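Local coordinates for protein alanine racemase (Acinetobacter baumannii, PDB 4QHR) that belongs to the alanine racemase family, pairing an N-terminal TIM-barrel domain that carries a covalently linked pyridoxal phosphate group with a C-terminal domain rich in beta strands, at residues V124-G129 with P138-V143; N26-S31 with F205-P210. All coordinates share one frame; numbering follows the deposited sequence.

Both interactions belong to the N-terminal TIM barrel and reach the same parallel eight-stranded sheet, their centres about 20 Å apart and their nearest atoms about 6 Å apart without touching. Interaction 2 joins strand 28-32, the first of the barrel, to strand 207-208, the last, so its two segments are 174 residues apart in sequence. Interaction 1 falls between them along the chain and is local: it joins strand 122-125 to the start of helix 139-149, and its two segments are only nine residues apart at their closest ends. One contact therefore brings first and last strands together, while the other lays a helix on the outside of a strand in between. R209, in interaction 2, bonds to the modified residue LLP at position 34.

Interaction 1 of 2, residues V124-G129 with P138-V143; sequences VKLNSG and PEIIEV
L126 and I140 stand at the closest approach of the two backbones, 6.9 Å between their CA atoms, where the chain leaving strand 122-125 passes the first turn of helix 139-149; no hydrogen bond links the two segments. I140 does most of the touching. Its CG1 is anti to the backbone N (chi1 -163°) and its chain stays extended, which carries the CD1 methyl to the backbone of 124-129, 3.6 Å from the CA of L126 and equally near the carbonyl O of K125. The L126 side chain crosses that of I140 at about a right angle, with L126 CB 3.8 Å from I140 CD1 and L126 CD1 against both I140 methyls. V124 runs past I140 in the opposite direction, and its CG1 packs 3.7 Å from I140 CG1. That same V124 methyl also meets V143 one helical turn later, CG1 to CG1 at 4.1 Å. All five touching residues are buried, and I180 of helix 168-184 also packs on I140. Beyond the contact, N127 OD1 accepts from the backbone N of G129 in an Asx turn. An apolar helix face laid on its preceding strand is characteristic of a beta-alpha-beta unit, here 122-125, 139-149 and 154-157 of the TIM barrel.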
# COMPACT_ATOMS: atom_id res chain seq x y z
N VAL A 124 31.36 5.37 4.11
CA VAL A 124 31.32 6.21 5.32
C VAL A 124 30.41 7.36 5.00
O VAL A 124 30.72 8.22 4.15
CB VAL A 124 32.72 6.68 5.74
CG1 VAL A 124 32.62 7.49 7.01
CG2 VAL A 124 33.67 5.49 5.92
N LYS A 125 29.29 7.41 5.71
CA LYS A 125 28.18 8.32 5.42
C LYS A 125 28.37 9.65 6.17
O LYS A 125 28.55 9.66 7.36
CB LYS A 125 26.85 7.64 5.79
CG LYS A 125 25.53 8.45 5.73
CD LYS A 125 25.18 9.03 4.37
CE LYS A 125 23.66 9.24 4.16
NZ LYS A 125 23.17 10.51 4.74
N LEU A 126 28.29 10.74 5.43
CA LEU A 126 28.31 12.08 5.94
C LEU A 126 26.91 12.60 6.18
O LEU A 126 26.03 12.50 5.31
CB LEU A 126 28.95 13.00 4.91
CG LEU A 126 29.07 14.52 5.16
CD1 LEU A 126 30.01 14.80 6.32
CD2 LEU A 126 29.52 15.24 3.91
N ASN A 127 26.72 13.18 7.34
CA ASN A 127 25.55 14.03 7.61
C ASN A 127 26.03 15.45 7.37
O ASN A 127 26.79 16.01 8.21
CB ASN A 127 25.10 13.85 9.04
CG ASN A 127 24.07 14.89 9.47
OD1 ASN A 127 23.50 15.67 8.67
ND2 ASN A 127 23.80 14.88 10.74
N SER A 128 25.61 16.02 6.26
CA SER A 128 26.04 17.36 5.87
C SER A 128 24.93 18.38 6.06
O SER A 128 25.05 19.51 5.56
CB SER A 128 26.46 17.34 4.39
OG SER A 128 25.44 16.84 3.54
N GLY A 129 23.84 17.98 6.75
CA GLY A 129 22.65 18.86 6.88
C GLY A 129 21.29 18.17 6.90
O GLY A 129 20.35 18.72 7.42
N PRO A 138 33.49 17.77 12.14
CA PRO A 138 34.71 17.07 11.65
C PRO A 138 34.93 15.63 12.03
O PRO A 138 35.90 15.05 11.55
CB PRO A 138 35.86 17.91 12.27
CG PRO A 138 35.28 18.39 13.57
CD PRO A 138 33.81 18.66 13.29
N GLU A 139 34.05 15.04 12.84
CA GLU A 139 34.20 13.66 13.29
C GLU A 139 34.42 12.63 12.21
O GLU A 139 35.14 11.67 12.41
CB GLU A 139 32.96 13.19 14.04
N ILE A 140 33.78 12.83 11.06
CA ILE A 140 33.92 11.94 9.92
C ILE A 140 35.36 11.83 9.43
O ILE A 140 35.77 10.80 8.94
CB ILE A 140 32.96 12.32 8.76
CG1 ILE A 140 32.83 11.14 7.79
CG2 ILE A 140 33.43 13.53 7.98
CD1 ILE A 140 31.71 11.26 6.77
N ILE A 141 36.14 12.90 9.59
CA ILE A 141 37.53 12.89 9.14
C ILE A 141 38.34 11.94 9.98
O ILE A 141 39.13 11.18 9.45
CB ILE A 141 38.15 14.31 9.13
CG1 ILE A 141 37.39 15.17 8.15
CG2 ILE A 141 39.65 14.25 8.77
CD1 ILE A 141 37.63 16.65 8.32
N GLU A 142 38.11 11.92 11.28
CA GLU A 142 38.85 11.02 12.14
C GLU A 142 38.47 9.60 11.89
O GLU A 142 39.32 8.74 11.93
CB GLU A 142 38.66 11.42 13.61
CG GLU A 142 39.06 12.89 13.84
CD GLU A 142 40.49 13.15 13.34
OE1 GLU A 142 41.39 12.46 13.88
OE2 GLU A 142 40.72 14.01 12.42
N VAL A 143 37.17 9.36 11.63
CA VAL A 143 36.66 8.02 11.33
C VAL A 143 37.37 7.52 10.09
O VAL A 143 37.93 6.48 10.09
CB VAL A 143 35.13 8.03 11.11
CG1 VAL A 143 34.62 6.72 10.53
CG2 VAL A 143 34.41 8.33 12.43

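Interaction 2 of 2, residues N26-S31 with F205-P210; sequences NSKIVS and FDYVRP
K28 and Y207 pair in parallel, followed by I29 with V208, and the backbones are tightly bonded at this point. K28 O takes the N-H of V208 at 3.1 Å, and V30 N bonds V208 O at 2.8 Å. The packed side is apolar: I29 CG2, anti to its own N, sits 3.6 Å from P210 CG, and I29 CG1 meets V208 CG2. L17 and V20 of helix 10-23 close over I29. On the sheet face of K28 and Y207, V30 CG2 reaches Y207 CD2 at 3.8 Å.

The contact opens to solvent toward N26 and K28. K28 lies alongside the Y207 side chain, pointing the same way, with its extended chain bringing CD to 3.6 Å from ring atom CE2. S27 OG bonds F205 O at 2.7 Å, coming from above the carbonyl plane, and K28 N donates to D206 O.

At the buried end R209 turns away from V30; its NE hydrogen-bonds N1 of the modified residue LLP at position 34, while its NH2 hydrogen-bonds the carbonyl O of M158. First and last strands paired in parallel are the closure of a TIM barrel, here beside its pyridoxal phosphate site.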
# COMPACT_ATOMS: atom_id res chain seq x y z
N ASN A 26 31.57 8.00 -16.64
CA ASN A 26 32.77 7.49 -16.05
C ASN A 26 32.58 7.04 -14.59
O ASN A 26 33.52 7.03 -13.86
CB ASN A 26 33.85 8.53 -16.20
CG ASN A 26 34.21 8.79 -17.67
OD1 ASN A 26 34.43 9.92 -18.05
ND2 ASN A 26 34.24 7.78 -18.50
N SER A 27 31.38 6.64 -14.21
CA SER A 27 31.10 6.22 -12.82
C SER A 27 30.53 4.81 -12.82
O SER A 27 29.80 4.43 -13.76
CB SER A 27 30.04 7.09 -12.24
OG SER A 27 30.52 8.39 -11.99
N LYS A 28 30.83 4.08 -11.78
CA LYS A 28 30.18 2.80 -11.54
C LYS A 28 28.77 3.07 -11.06
O LYS A 28 28.52 4.12 -10.50
CB LYS A 28 30.96 2.00 -10.50
CG LYS A 28 32.23 1.42 -11.10
CD LYS A 28 33.18 0.94 -10.02
CE LYS A 28 34.33 0.25 -10.62
NZ LYS A 28 35.23 -0.20 -9.54
N ILE A 29 27.84 2.17 -11.37
CA ILE A 29 26.45 2.39 -10.98
C ILE A 29 26.01 1.43 -9.87
O ILE A 29 26.07 0.20 -10.04
CB ILE A 29 25.54 2.28 -12.21
CG1 ILE A 29 25.99 3.29 -13.28
CG2 ILE A 29 24.07 2.42 -11.84
CD1 ILE A 29 25.38 2.98 -14.61
N VAL A 30 25.54 2.03 -8.77
CA VAL A 30 24.85 1.34 -7.69
C VAL A 30 23.34 1.47 -7.96
O VAL A 30 22.74 2.48 -7.65
CB VAL A 30 25.21 1.89 -6.32
CG1 VAL A 30 24.65 0.99 -5.22
CG2 VAL A 30 26.69 1.97 -6.14
N SER A 31 22.71 0.44 -8.55
CA SER A 31 21.28 0.51 -8.82
C SER A 31 20.50 0.28 -7.48
O SER A 31 20.65 -0.75 -6.81
CB SER A 31 20.87 -0.48 -9.92
OG SER A 31 21.23 0.00 -11.22
N PHE A 205 31.83 11.57 -9.45
CA PHE A 205 32.97 10.80 -8.88
C PHE A 205 32.93 9.31 -9.24
O PHE A 205 32.68 8.96 -10.42
CB PHE A 205 33.07 11.07 -7.38
CG PHE A 205 33.27 12.52 -7.07
CD1 PHE A 205 34.46 13.15 -7.46
CD2 PHE A 205 32.29 13.28 -6.43
CE1 PHE A 205 34.68 14.50 -7.21
CE2 PHE A 205 32.52 14.63 -6.16
CZ PHE A 205 33.71 15.24 -6.57
N ASP A 206 33.13 8.41 -8.27
CA ASP A 206 33.37 7.00 -8.59
C ASP A 206 32.10 6.13 -8.69
O ASP A 206 32.06 5.17 -9.46
CB ASP A 206 34.30 6.45 -7.54
CG ASP A 206 35.57 7.29 -7.42
OD1 ASP A 206 36.44 7.14 -8.30
OD2 ASP A 206 35.64 8.15 -6.54
N TYR A 207 31.08 6.46 -7.91
CA TYR A 207 29.82 5.73 -7.88
C TYR A 207 28.63 6.69 -7.84
O TYR A 207 28.56 7.54 -7.00
CB TYR A 207 29.74 4.86 -6.62
CG TYR A 207 30.72 3.73 -6.55
CD1 TYR A 207 31.99 3.92 -6.00
CD2 TYR A 207 30.39 2.48 -7.03
CE1 TYR A 207 32.91 2.88 -5.94
CE2 TYR A 207 31.31 1.44 -6.96
CZ TYR A 207 32.56 1.66 -6.43
OH TYR A 207 33.46 0.63 -6.33
N VAL A 208 27.69 6.49 -8.76
CA VAL A 208 26.38 7.13 -8.71
C VAL A 208 25.36 6.06 -8.22
O VAL A 208 25.57 4.82 -8.40
CB VAL A 208 26.01 7.75 -10.07
CG1 VAL A 208 27.01 8.84 -10.42
CG2 VAL A 208 25.88 6.71 -11.18
N ARG A 209 24.27 6.54 -7.66
CA ARG A 209 23.25 5.71 -7.03
C ARG A 209 21.85 6.05 -7.54
O ARG A 209 21.06 6.56 -6.80
CB ARG A 209 23.29 5.86 -5.53
CG ARG A 209 24.69 5.68 -4.94
CD ARG A 209 24.69 5.58 -3.43
NE ARG A 209 24.00 6.70 -2.74
CZ ARG A 209 24.55 7.82 -2.31
NH1 ARG A 209 25.85 8.08 -2.52
NH2 ARG A 209 23.79 8.73 -1.69
N PRO A 210 21.57 5.76 -8.80
CA PRO A 210 20.23 5.97 -9.25
C PRO A 210 19.19 5.05 -8.62
O PRO A 210 19.39 3.84 -8.54
CB PRO A 210 20.28 5.60 -10.71
CG PRO A 210 21.35 4.51 -10.74
CD PRO A 210 22.38 5.05 -9.80